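PDB 5LMG: DNA topoisomerase 2-associated protein PAT1 from Saccharomyces cerevisiae, which activates mRNA decapping and represses translation, its C-terminal domain binding a helical leucine-rich motif of the decapping enzyme Dcp2. Local coordinates for residues 348-353 / 357-362; 233-238 / 285-290; 79-84 / 118-123; 137-140 / 145-148; 131-136 / 190-195. The protein carries 2 engineered substitutions. All coordinates share one frame; numbering follows the deposited sequence.

Interaction 1: residues 348-353 / 357-362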
# COMPACT_ATOMS: atom_id res chain seq x y z
N ASP A 348 -13.96 3.39 -7.61
CA ASP A 348 -12.50 3.49 -7.48
C ASP A 348 -11.97 4.72 -8.23
O ASP A 348 -11.17 5.47 -7.68
CB ASP A 348 -11.80 2.20 -7.95
CG ASP A 348 -12.07 0.98 -7.08
OD1 ASP A 348 -12.65 1.14 -5.98
OD2 ASP A 348 -11.70 -0.14 -7.51
N LEU A 349 -12.47 4.94 -9.45
CA LEU A 349 -12.09 6.10 -10.25
C LEU A 349 -12.62 7.41 -9.62
O LEU A 349 -11.85 8.37 -9.53
CB LEU A 349 -12.56 5.93 -11.71
CG LEU A 349 -12.33 7.10 -12.69
CD1 LEU A 349 -10.84 7.47 -12.80
CD2 LEU A 349 -12.92 6.79 -14.05
N ASN A 350 -13.88 7.44 -9.14
CA ASN A 350 -14.44 8.63 -8.50
C ASN A 350 -13.75 9.00 -7.18
O ASN A 350 -13.74 10.18 -6.84
CB ASN A 350 -15.96 8.54 -8.33
CG ASN A 350 -16.67 8.90 -9.61
OD1 ASN A 350 -16.35 9.91 -10.25
ND2 ASN A 350 -17.63 8.09 -10.01
N LEU A 351 -13.12 8.04 -6.48
CA LEU A 351 -12.33 8.31 -5.28
C LEU A 351 -11.21 9.31 -5.64
O LEU A 351 -11.01 10.31 -4.94
CB LEU A 351 -11.73 7.00 -4.71
CG LEU A 351 -10.76 7.10 -3.50
CD1 LEU A 351 -11.42 7.78 -2.29
CD2 LEU A 351 -10.25 5.73 -3.09
N PHE A 352 -10.55 9.08 -6.80
CA PHE A 352 -9.48 9.92 -7.32
C PHE A 352 -10.02 11.22 -7.90
O PHE A 352 -9.53 12.28 -7.52
CB PHE A 352 -8.65 9.14 -8.36
CG PHE A 352 -7.68 9.96 -9.19
CD1 PHE A 352 -6.69 10.73 -8.58
CD2 PHE A 352 -7.72 9.92 -10.58
CE1 PHE A 352 -5.77 11.46 -9.35
CE2 PHE A 352 -6.81 10.66 -11.35
CZ PHE A 352 -5.84 11.42 -10.73
N LEU A 353 -11.02 11.15 -8.80
CA LEU A 353 -11.58 12.31 -9.50
C LEU A 353 -12.22 13.36 -8.59
O LEU A 353 -11.95 14.55 -8.77
CB LEU A 353 -12.58 11.90 -10.61
CG LEU A 353 -12.03 11.16 -11.83
CD1 LEU A 353 -13.17 10.74 -12.76
CD2 LEU A 353 -11.01 12.02 -12.60
N GLY A 357 -12.31 17.73 -7.63
CA GLY A 357 -13.58 18.37 -7.99
C GLY A 357 -14.15 17.92 -9.32
O GLY A 357 -14.91 18.66 -9.95
N LEU A 358 -13.81 16.69 -9.74
CA LEU A 358 -14.27 16.08 -10.99
C LEU A 358 -15.09 14.83 -10.71
O LEU A 358 -14.96 14.27 -9.62
CB LEU A 358 -13.09 15.76 -11.94
CG LEU A 358 -12.21 16.96 -12.38
CD1 LEU A 358 -11.04 16.48 -13.18
CD2 LEU A 358 -13.02 17.99 -13.17
N VAL A 359 -15.92 14.39 -11.66
CA VAL A 359 -16.76 13.20 -11.49
C VAL A 359 -17.01 12.47 -12.82
O VAL A 359 -17.22 13.13 -13.85
CB VAL A 359 -18.08 13.51 -10.71
CG1 VAL A 359 -19.01 14.46 -11.48
CG2 VAL A 359 -18.83 12.24 -10.29
N TYR A 360 -16.99 11.12 -12.80
CA TYR A 360 -17.35 10.29 -13.94
C TYR A 360 -18.81 9.87 -13.71
O TYR A 360 -19.10 9.12 -12.77
CB TYR A 360 -16.43 9.07 -14.12
CG TYR A 360 -16.86 8.21 -15.30
CD1 TYR A 360 -16.77 8.69 -16.60
CD2 TYR A 360 -17.45 6.97 -15.10
CE1 TYR A 360 -17.23 7.94 -17.68
CE2 TYR A 360 -17.90 6.20 -16.18
CZ TYR A 360 -17.79 6.69 -17.47
OH TYR A 360 -18.24 5.94 -18.53
N ARG A 361 -19.71 10.41 -14.53
CA ARG A 361 -21.15 10.19 -14.42
C ARG A 361 -21.80 10.41 -15.78
O ARG A 361 -21.46 11.36 -16.49
CB ARG A 361 -21.72 11.18 -13.37
CG ARG A 361 -23.16 10.94 -12.93
CD ARG A 361 -23.47 11.69 -11.63
NE ARG A 361 -23.18 13.13 -11.70
CZ ARG A 361 -22.78 13.87 -10.67
NH1 ARG A 361 -22.60 13.32 -9.48
NH2 ARG A 361 -22.55 15.17 -10.84
N ASP A 362 -22.75 9.52 -16.14
CA ASP A 362 -23.51 9.51 -17.39
C ASP A 362 -22.60 9.37 -18.63
O ASP A 362 -22.82 10.03 -19.66
CB ASP A 362 -24.47 10.73 -17.50
CG ASP A 362 -25.30 11.04 -16.26
OD1 ASP A 362 -25.70 10.08 -15.55
OD2 ASP A 362 -25.59 12.24 -16.02

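Interaction 2: residues 233-238 / 285-290. Engineered in segment 285-290: Ala286 (natural residue Leu). With EDO (1,2-ethanediol), chain L.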
# COMPACT_ATOMS: atom_id res chain seq x y z
N SER A 233 4.12 25.30 4.77
CA SER A 233 4.28 24.34 5.85
C SER A 233 5.43 23.40 5.49
O SER A 233 5.79 23.30 4.32
CB SER A 233 2.99 23.54 6.05
OG SER A 233 3.09 22.62 7.13
N THR A 234 6.00 22.71 6.50
CA THR A 234 7.04 21.70 6.28
C THR A 234 6.43 20.57 5.41
O THR A 234 7.12 20.05 4.52
CB THR A 234 7.65 21.25 7.63
OG1 THR A 234 8.40 22.32 8.18
CG2 THR A 234 8.57 20.05 7.50
N TRP A 235 5.12 20.26 5.61
CA TRP A 235 4.40 19.24 4.83
C TRP A 235 4.38 19.60 3.34
O TRP A 235 4.69 18.73 2.52
CB TRP A 235 2.99 18.93 5.41
CG TRP A 235 2.09 18.05 4.56
CD1 TRP A 235 0.77 18.26 4.30
CD2 TRP A 235 2.44 16.82 3.89
NE1 TRP A 235 0.27 17.24 3.51
CE2 TRP A 235 1.28 16.36 3.22
CE3 TRP A 235 3.63 16.08 3.75
CZ2 TRP A 235 1.27 15.19 2.44
CZ3 TRP A 235 3.63 14.94 2.94
CH2 TRP A 235 2.46 14.50 2.32
N ASN A 236 4.11 20.88 2.99
CA ASN A 236 4.13 21.34 1.60
C ASN A 236 5.51 21.09 0.96
O ASN A 236 5.59 20.56 -0.16
CB ASN A 236 3.72 22.83 1.49
CG ASN A 236 2.30 23.11 1.94
OD1 ASN A 236 2.07 23.94 2.82
ND2 ASN A 236 1.32 22.43 1.35
N GLU A 237 6.59 21.38 1.71
CA GLU A 237 7.98 21.15 1.30
C GLU A 237 8.29 19.64 1.11
O GLU A 237 8.88 19.26 0.09
CB GLU A 237 8.98 21.79 2.30
CG GLU A 237 8.87 23.30 2.45
CD GLU A 237 8.91 24.10 1.16
OE1 GLU A 237 9.84 23.87 0.34
OE2 GLU A 237 8.01 24.95 0.96
N ILE A 238 7.88 18.80 2.07
CA ILE A 238 8.15 17.36 2.04
C ILE A 238 7.32 16.67 0.95
O ILE A 238 7.86 15.82 0.23
CB ILE A 238 8.04 16.73 3.45
CG1 ILE A 238 9.18 17.32 4.35
CG2 ILE A 238 8.11 15.18 3.37
CD1 ILE A 238 9.18 16.93 5.77
N ALA A 285 -3.12 13.43 -5.07
CA ALA A 285 -3.84 14.58 -5.61
C ALA A 285 -4.37 15.55 -4.53
O ALA A 285 -4.25 16.76 -4.70
CB ALA A 285 -4.97 14.12 -6.51
N ALA A 286 -4.95 14.99 -3.44
CA ALA A 286 -5.55 15.70 -2.30
C ALA A 286 -4.58 16.61 -1.56
O ALA A 286 -5.00 17.68 -1.13
CB ALA A 286 -6.21 14.72 -1.33
N SER A 287 -3.30 16.21 -1.45
CA SER A 287 -2.25 16.99 -0.79
C SER A 287 -1.46 17.89 -1.77
O SER A 287 -0.56 18.60 -1.33
CB SER A 287 -1.31 16.08 -0.01
OG SER A 287 -1.92 15.61 1.19
N GLY A 288 -1.80 17.84 -3.06
CA GLY A 288 -1.12 18.64 -4.08
C GLY A 288 -1.80 19.94 -4.45
O GLY A 288 -3.02 20.07 -4.31
N LYS A 289 -1.03 20.91 -4.95
CA LYS A 289 -1.56 22.18 -5.47
C LYS A 289 -2.12 21.88 -6.88
O LYS A 289 -2.00 20.74 -7.35
CB LYS A 289 -0.44 23.24 -5.56
CG LYS A 289 0.25 23.59 -4.24
CD LYS A 289 1.21 24.77 -4.43
CE LYS A 289 2.23 24.93 -3.32
NZ LYS A 289 1.61 25.20 -1.99
N LEU A 290 -2.70 22.88 -7.57
CA LEU A 290 -3.24 22.71 -8.92
C LEU A 290 -2.19 22.17 -9.92
O LEU A 290 -2.50 21.26 -10.69
CB LEU A 290 -3.90 24.01 -9.44
CG LEU A 290 -4.53 23.97 -10.85
CD1 LEU A 290 -5.57 22.85 -10.98
CD2 LEU A 290 -5.17 25.29 -11.19
C1 EDO L . 2.96 21.66 -1.90
O1 EDO L . 4.11 21.03 -2.40
C2 EDO L . 1.74 20.75 -2.13
O2 EDO L . 0.72 21.04 -1.20

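Interaction 3: residues 79-84 / 118-123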
# COMPACT_ATOMS: atom_id res chain seq x y z
N ALA A 79 14.46 -7.87 27.75
CA ALA A 79 14.99 -9.05 27.08
C ALA A 79 14.35 -9.25 25.70
O ALA A 79 15.07 -9.56 24.74
CB ALA A 79 14.80 -10.29 27.94
N MET A 80 13.02 -9.02 25.57
CA MET A 80 12.31 -9.14 24.29
C MET A 80 12.78 -8.06 23.30
O MET A 80 13.06 -8.40 22.14
CB MET A 80 10.78 -9.08 24.51
CG MET A 80 9.97 -9.31 23.23
SD MET A 80 9.60 -7.78 22.31
CE MET A 80 8.32 -7.08 23.34
N TRP A 81 12.86 -6.78 23.76
CA TRP A 81 13.32 -5.66 22.94
C TRP A 81 14.73 -5.93 22.42
O TRP A 81 14.97 -5.78 21.22
CB TRP A 81 13.25 -4.31 23.71
CG TRP A 81 13.91 -3.17 22.98
CD1 TRP A 81 15.11 -2.59 23.28
CD2 TRP A 81 13.45 -2.52 21.78
NE1 TRP A 81 15.41 -1.60 22.37
CE2 TRP A 81 14.41 -1.54 21.43
CE3 TRP A 81 12.31 -2.67 20.96
CZ2 TRP A 81 14.26 -0.71 20.31
CZ3 TRP A 81 12.15 -1.83 19.87
CH2 TRP A 81 13.12 -0.87 19.55
N GLU A 82 15.64 -6.39 23.30
CA GLU A 82 17.02 -6.72 22.95
C GLU A 82 17.12 -7.88 21.94
O GLU A 82 17.96 -7.83 21.04
CB GLU A 82 17.86 -7.01 24.20
CG GLU A 82 18.35 -5.75 24.90
CD GLU A 82 19.32 -5.99 26.03
OE1 GLU A 82 20.48 -6.37 25.76
OE2 GLU A 82 18.93 -5.78 27.20
N ALA A 83 16.21 -8.88 22.04
CA ALA A 83 16.14 -10.03 21.13
C ALA A 83 15.70 -9.66 19.69
O ALA A 83 15.83 -10.49 18.78
CB ALA A 83 15.23 -11.11 21.71
N LEU A 84 15.22 -8.42 19.47
CA LEU A 84 14.77 -7.91 18.17
C LEU A 84 15.89 -7.32 17.28
O LEU A 84 15.71 -7.24 16.06
CB LEU A 84 13.64 -6.88 18.33
CG LEU A 84 12.28 -7.34 18.87
CD1 LEU A 84 11.36 -6.15 19.06
CD2 LEU A 84 11.61 -8.33 17.93
N LYS A 118 5.99 3.93 23.08
CA LYS A 118 5.92 4.77 21.88
C LYS A 118 7.25 4.86 21.10
O LYS A 118 7.25 4.60 19.89
CB LYS A 118 5.37 6.16 22.23
CG LYS A 118 5.05 7.05 21.02
CD LYS A 118 4.70 8.46 21.45
CE LYS A 118 5.06 9.48 20.40
NZ LYS A 118 4.54 10.84 20.74
N GLN A 119 8.36 5.22 21.78
CA GLN A 119 9.67 5.38 21.14
C GLN A 119 10.22 4.07 20.55
O GLN A 119 10.90 4.11 19.52
CB GLN A 119 10.69 6.05 22.07
CG GLN A 119 10.42 7.55 22.36
CD GLN A 119 10.23 8.42 21.13
OE1 GLN A 119 9.16 9.00 20.90
NE2 GLN A 119 11.26 8.52 20.29
N GLN A 120 9.93 2.92 21.20
CA GLN A 120 10.34 1.60 20.72
C GLN A 120 9.59 1.26 19.42
O GLN A 120 10.23 0.86 18.44
CB GLN A 120 10.09 0.52 21.79
CG GLN A 120 11.13 0.51 22.90
CD GLN A 120 10.76 -0.46 24.00
OE1 GLN A 120 9.60 -0.60 24.38
NE2 GLN A 120 11.75 -1.16 24.53
N LYS A 121 8.26 1.50 19.40
CA LYS A 121 7.37 1.30 18.25
C LYS A 121 7.80 2.23 17.09
O LYS A 121 7.79 1.81 15.94
CB LYS A 121 5.91 1.58 18.64
CG LYS A 121 5.28 0.57 19.59
CD LYS A 121 3.91 1.07 20.04
CE LYS A 121 3.21 0.08 20.94
NZ LYS A 121 1.87 0.58 21.34
N LEU A 122 8.17 3.49 17.41
CA LEU A 122 8.62 4.48 16.43
C LEU A 122 9.95 4.03 15.81
O LEU A 122 10.11 4.13 14.59
CB LEU A 122 8.72 5.88 17.07
CG LEU A 122 8.70 7.15 16.18
CD1 LEU A 122 10.07 7.72 16.02
CD2 LEU A 122 7.98 6.96 14.85
N LYS A 123 10.87 3.46 16.63
CA LYS A 123 12.16 2.92 16.17
C LYS A 123 11.99 1.76 15.17
O LYS A 123 12.77 1.65 14.22
CB LYS A 123 13.03 2.47 17.35
CG LYS A 123 13.84 3.59 17.98
CD LYS A 123 14.67 3.07 19.15
CE LYS A 123 15.47 4.15 19.84
NZ LYS A 123 16.62 4.60 19.01

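Interaction 4: residues 137-140 / 145-148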
# COMPACT_ATOMS: atom_id res chain seq x y z
N ILE A 137 9.56 -8.70 1.28
CA ILE A 137 8.15 -8.56 0.87
C ILE A 137 7.96 -7.49 -0.23
O ILE A 137 7.05 -7.62 -1.04
CB ILE A 137 7.20 -8.35 2.08
CG1 ILE A 137 5.83 -9.02 1.82
CG2 ILE A 137 7.06 -6.88 2.52
CD1 ILE A 137 5.89 -10.55 1.83
N ILE A 138 8.84 -6.47 -0.26
CA ILE A 138 8.83 -5.42 -1.28
C ILE A 138 9.32 -6.03 -2.59
O ILE A 138 8.67 -5.85 -3.62
CB ILE A 138 9.68 -4.19 -0.82
CG1 ILE A 138 9.02 -3.48 0.40
CG2 ILE A 138 9.99 -3.23 -1.98
CD1 ILE A 138 7.65 -2.70 0.17
N ILE A 139 10.43 -6.78 -2.55
CA ILE A 139 11.01 -7.45 -3.72
C ILE A 139 9.99 -8.46 -4.30
O ILE A 139 9.79 -8.47 -5.51
CB ILE A 139 12.42 -8.04 -3.39
CG1 ILE A 139 13.42 -6.89 -3.08
CG2 ILE A 139 12.96 -8.93 -4.54
CD1 ILE A 139 14.48 -7.20 -2.05
N LEU A 140 9.27 -9.22 -3.44
CA LEU A 140 8.26 -10.18 -3.85
C LEU A 140 7.01 -9.56 -4.45
O LEU A 140 6.39 -10.18 -5.31
CB LEU A 140 7.86 -11.11 -2.68
CG LEU A 140 8.91 -12.14 -2.24
CD1 LEU A 140 8.41 -12.94 -1.04
CD2 LEU A 140 9.34 -13.05 -3.40
N THR A 145 10.85 -6.71 -9.90
CA THR A 145 11.77 -7.70 -9.35
C THR A 145 11.19 -9.13 -9.30
O THR A 145 11.96 -10.09 -9.33
CB THR A 145 12.31 -7.27 -7.99
OG1 THR A 145 11.22 -6.87 -7.16
CG2 THR A 145 13.35 -6.15 -8.09
N THR A 146 9.85 -9.27 -9.21
CA THR A 146 9.14 -10.56 -9.18
C THR A 146 7.98 -10.51 -10.21
O THR A 146 6.82 -10.29 -9.83
CB THR A 146 8.74 -10.93 -7.74
OG1 THR A 146 9.87 -10.81 -6.88
CG2 THR A 146 8.17 -12.37 -7.63
N PRO A 147 8.27 -10.67 -11.53
CA PRO A 147 7.19 -10.58 -12.53
C PRO A 147 6.25 -11.78 -12.53
O PRO A 147 5.11 -11.64 -12.96
CB PRO A 147 7.94 -10.43 -13.86
CG PRO A 147 9.24 -11.14 -13.63
CD PRO A 147 9.58 -10.89 -12.18
N LYS A 148 6.71 -12.94 -12.02
CA LYS A 148 5.91 -14.16 -11.96
C LYS A 148 5.86 -14.72 -10.51
O LYS A 148 6.45 -15.77 -10.24
CB LYS A 148 6.43 -15.21 -12.97
CG LYS A 148 6.36 -14.80 -14.44
CD LYS A 148 4.94 -14.76 -14.99
CE LYS A 148 4.90 -14.28 -16.42
NZ LYS A 148 3.51 -13.97 -16.87
O HOH W 1 5.28 -9.45 -7.65

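Interaction 5: residues 131-136 / 190-195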
# COMPACT_ATOMS: atom_id res chain seq x y z
N GLU A 131 15.08 0.82 5.61
CA GLU A 131 15.55 -0.35 4.87
C GLU A 131 14.44 -0.99 4.02
O GLU A 131 14.51 -2.18 3.72
CB GLU A 131 16.13 -1.38 5.87
CG GLU A 131 17.28 -0.88 6.71
CD GLU A 131 18.61 -1.54 6.41
OE1 GLU A 131 19.03 -2.42 7.21
OE2 GLU A 131 19.24 -1.19 5.39
N LEU A 132 13.42 -0.19 3.61
CA LEU A 132 12.27 -0.67 2.85
C LEU A 132 12.62 -1.40 1.55
O LEU A 132 11.96 -2.38 1.22
CB LEU A 132 11.25 0.46 2.61
CG LEU A 132 9.79 0.04 2.40
CD1 LEU A 132 9.30 -0.92 3.50
CD2 LEU A 132 8.87 1.25 2.33
N SER A 133 13.68 -0.97 0.84
CA SER A 133 14.12 -1.61 -0.40
C SER A 133 14.80 -2.97 -0.16
O SER A 133 14.85 -3.79 -1.07
CB SER A 133 15.01 -0.68 -1.21
OG SER A 133 14.26 0.46 -1.63
N HIS A 134 15.27 -3.22 1.08
CA HIS A 134 15.92 -4.46 1.52
C HIS A 134 14.89 -5.45 2.11
O HIS A 134 15.26 -6.57 2.48
CB HIS A 134 17.03 -4.17 2.55
CG HIS A 134 18.17 -3.33 2.05
ND1 HIS A 134 18.17 -2.79 0.77
CD2 HIS A 134 19.30 -2.95 2.69
CE1 HIS A 134 19.30 -2.11 0.67
NE2 HIS A 134 20.02 -2.18 1.80
N LEU A 135 13.63 -5.03 2.22
CA LEU A 135 12.56 -5.85 2.77
C LEU A 135 12.12 -6.83 1.68
O LEU A 135 11.77 -6.41 0.57
CB LEU A 135 11.41 -4.95 3.27
CG LEU A 135 10.41 -5.51 4.28
CD1 LEU A 135 11.10 -6.02 5.54
CD2 LEU A 135 9.40 -4.46 4.65
N GLN A 136 12.26 -8.13 1.96
CA GLN A 136 11.95 -9.21 1.02
C GLN A 136 10.54 -9.12 0.45
O GLN A 136 10.37 -9.37 -0.74
CB GLN A 136 12.21 -10.59 1.65
CG GLN A 136 12.69 -11.65 0.64
CD GLN A 136 13.90 -11.24 -0.18
OE1 GLN A 136 13.87 -11.30 -1.42
NE2 GLN A 136 14.99 -10.83 0.47
N ARG A 190 14.69 9.58 1.30
CA ARG A 190 16.15 9.65 1.32
C ARG A 190 16.90 8.32 1.21
O ARG A 190 18.03 8.30 0.72
CB ARG A 190 16.64 10.40 2.57
CG ARG A 190 16.26 11.86 2.57
CD ARG A 190 16.69 12.53 3.86
NE ARG A 190 16.51 13.98 3.77
CZ ARG A 190 16.45 14.79 4.83
NH1 ARG A 190 16.55 14.30 6.06
NH2 ARG A 190 16.30 16.10 4.66
N ASN A 191 16.30 7.23 1.67
CA ASN A 191 16.97 5.92 1.71
C ASN A 191 16.51 4.92 0.65
O ASN A 191 17.00 3.79 0.62
CB ASN A 191 16.83 5.32 3.11
CG ASN A 191 17.49 6.19 4.16
OD1 ASN A 191 18.71 6.23 4.29
ND2 ASN A 191 16.69 6.97 4.86
N ASN A 192 15.57 5.33 -0.22
CA ASN A 192 15.01 4.45 -1.23
C ASN A 192 14.78 5.14 -2.55
O ASN A 192 14.51 6.34 -2.59
CB ASN A 192 13.64 3.92 -0.75
CG ASN A 192 13.67 3.17 0.55
OD1 ASN A 192 14.03 1.99 0.60
ND2 ASN A 192 13.30 3.84 1.64
N ASN A 193 14.77 4.33 -3.64
CA ASN A 193 14.36 4.76 -4.96
C ASN A 193 12.83 4.66 -4.81
O ASN A 193 12.29 3.55 -4.74
CB ASN A 193 14.86 3.79 -6.05
CG ASN A 193 14.45 4.15 -7.46
OD1 ASN A 193 13.28 4.39 -7.77
ND2 ASN A 193 15.42 4.18 -8.34
N VAL A 194 12.16 5.82 -4.65
CA VAL A 194 10.71 5.95 -4.43
C VAL A 194 9.91 5.31 -5.58
O VAL A 194 8.96 4.57 -5.32
CB VAL A 194 10.27 7.41 -4.10
CG1 VAL A 194 8.79 7.47 -3.71
CG2 VAL A 194 11.12 8.00 -2.98
N SER A 195 10.33 5.55 -6.85
CA SER A 195 9.66 4.96 -8.01
C SER A 195 9.65 3.42 -7.96
O SER A 195 8.63 2.81 -8.29
CB SER A 195 10.27 5.47 -9.31
OG SER A 195 9.62 4.87 -10.42
O HOH W 2 15.63 1.53 -3.69

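Interaction 1: residues 348-353 / 357-362
The carboxamide of Asn350 lies along the backbone of Tyr360 and uses both of its polar atoms there. Its OD1 accepts Tyr360 N at 2.9 Å in a nearly straight bond (174°) that arrives in the carbonyl plane on a lone pair. Its ND2 gives to Tyr360 O at 3.3 Å, with that oxygen almost in the amide plane. One side chain thus imitates a neighbouring strand by pairing with the N-H and C=O of a single residue, and the two bonds fix the flip of the amide. Val359 CG2 rests 3.4 Å from Asn350 OD1. An alanine in place of Asn350 would probably leave Tyr360 N and O without these mates and free the start of the hairpin to shift on the helix.

One turn further along the helix, Leu353 CD1 packs 3.9 Å from Tyr360 CB, the two side chains running side by side. The helix ends in a Schellman motif: Leu358 N bonds back to Leu353 O at 3.0 Å, and Gly357 is the C-prime residue with positive phi. After the turn, the axis of strand 358-361 runs at 156° to that of helix segment 348-353, roughly antiparallel. Leu358 and Gly357 also reach the bound peptide, the latter through a weak bond. Tyr360 continues onto helix 290-322, where its OH bonds to Glu312, while strand 364-367, the other arm of the hairpin, pairs with strand 358-361.

Interaction 2: residues 233-238 / 285-290
Asn236 and Ser287 mark the closest backbone approach, their CA atoms 8.1 Å apart, where the first turn of helix 234-246 faces the loop that leaves helix 275-286. This is the meeting of two helix ends in a largely helical fold, consistent with a relationship to TPR-type helical proteins. Ser233 is the N-cap of the first helix, its OG taking a weak bond from Trp235 N. At the end of the other helix, Gly288 N turns back to Ala285 O.

Between backbones so far apart, side chains and a small molecule do the bridging. The indole of Trp235, with CG swung away from the backbone N (chi1 171°), presents the NE1 and CZ2 rim of its ring to Ser287. Ser287 OG lies in the ring plane, 3.5 Å from Trp235 CZ2, and Ser287 CB is close behind. Elsewhere the indole sinks among Met182, Leu185 and Ala214 of helices 178-191 and 201-216, while Ser287 leans on Ile211 and Ala215.

Beside this edge contact sits 1,2-ethanediol, probably from the crystallisation liquor. Its O1 donates to Asn236 O at 2.7 Å, so one end holds the first helix. Lys289 lines the same spot, with CE 3.6 Å from the diol C1. At the other end, O2 accepts Asn236 ND2 at 3.0 Å and donates to Ser287 O at 2.8 Å.

Interaction 3: residues 79-84 / 118-123
Trp81 sends CG away from its backbone N (chi1 171°), which swings the indole out from helix 78-82 toward helix 118-130, where Gln120, with CG opposite its own carbonyl carbon and the chain extended beyond, lies over one face of the ring. The methylene part makes the more regular contact: Gln120 CG stands 3.8 Å from the centroid of the six-membered ring of Trp81, only 7° off the normal, a CH-pi interaction over the face. Farther out, the amide nitrogen Gln120 NE2 comes 3.3 Å from Trp81 CG, above the plane but toward the rim. Amide and indole planes are inclined to one another at 37°, and therefore do not form a parallel stack. The far corner of the benzene ring reaches the helix backbone, with Trp81 CH2 3.5 Å from Gln120 O.

Lys123, about one turn on, crosses the indole side chain at about a right angle: its CD is 4.0 Å from Trp81 CZ2. Its ammonium group runs on to a long, weak ion pair with Asp87. The contact joins helix 78-82 to the first two turns of helix 118-130, and Leu116 adds to the cover of the indole.

Gln120 OE1 accepts Asp117 N, as in the part of a capping box in which the N3 side chain reaches back to the residue before the helix. That bond holds the oxygen end, and the amino end is thereby turned to the ring. Beyond the CH-pi contact, the attraction is probably mostly dispersion, with the NE2 group perhaps adding a weak electrostatic pull toward the indole face.

Interaction 4: residues 137-140 / 145-148
Thr145 begins the return of the chain to helix 136-141, its OG1 donating to Ile139 O at 2.7 Å in the carbonyl plane, on a lone pair. The hydroxyl takes the crowded position between backbone N and carbonyl carbon (chi1 49°), which aims it at the last turn of the helix. Its CB meanwhile rests 3.9 Å from Ile139 CG2, the two side chains crossing at about a right angle, and beyond the pair Thr145 also touches Phe196 of helix 194-197.

Thr146 follows and grips the same carbonyl. Its OG1 donates to Ile139 O, again at 2.7 Å, but from above the carbonyl plane, 41° out of it, so one oxygen holds two hydroxyls on different approaches. Thr146 CB lies 3.5 Å from Leu140 O, and Thr146 OG1 4.2 Å from Leu140 CD2. A valine in place of Thr146 would probably leave Ile139 O with Thr145 alone and let this part of the loop drift from the helix.

A water lies 2.8 Å from Thr146 O and 2.7 Å from Leu140 O, and can join the next carbonyl of the helix to the loop. Pro147 then leads the chain away toward helix 151-174, on whose residue Gln153 the side chain of Leu140 packs.

Carbonyls in the last turn of a helix lack the N-H partners of a following turn. Here two consecutive threonines from the loop supply hydroxyls instead, a side-chain capping of the C-terminal end of helix 136-141.

Interaction 5: residues 131-136 / 190-195
Asn192 CB starts 3.6 Å from Ser133 OG, and the chain from there carries its amide straight at the loop that follows helix 118-130. CG is placed opposite the carbonyl carbon (chi1 -58°), beside the backbone N. The oxygen OD1 then meets three atoms. Ser133 OG donates to Asn192 OD1 at 2.7 Å, in the carbonyl plane on a lone pair. Ser133 N adds a weak bond to Asn192 OD1 at 3.0 Å, its N-H bent to 129°, so hydroxyl and amide of one residue converge on one acceptor. Leu132 CB lies 3.8 Å from Asn192 OD1.

In this stack of helices, consistent with a TPR-like fold, the asparagine stands at the break between helix 178-191 and helix 194-197, facing the break between helices 118-130 and 136-141. Its second amide atom, Asn192 ND2, passes Leu132 CB at 4.1 Å and gives its hydrogens to Leu188 O and Phe129 O, carbonyls near the ends of helices 178-191 and 118-130. Both polar atoms are therefore engaged, so the amide has one orientation that satisfies both ends, and one side chain sews two helix ends together.

Ser133 OG has a further partner in a water that donates to it at 2.7 Å. The same water accepts Asn193 N at 2.9 Å, carrying the contact one residue on, where Asn193 is the N-cap of helix 194-197 and its OD1 takes the backbone N of Phe196.

Overall arrangement
From the N terminus, interaction 3 comes first, closing a loop of 33 residues that brings helix 78-82 to the start of helix 118-130. Interaction 5 opens at the end of that helix and closes at 190-195; within its span interaction 4 makes a short local closure, and the two touch where Ile138 CG1 meets Leu132 O at 3.2 Å. Interaction 2 follows, joining helix 234-246 to the end of helix 275-286. Interaction 1 ends the series at the C-terminal hairpin, and its Phe352 packs on Ala285. No loops cross. Interactions 3 and 1 lie on opposite sides of the chain's centre, their own centres about 43 Å apart.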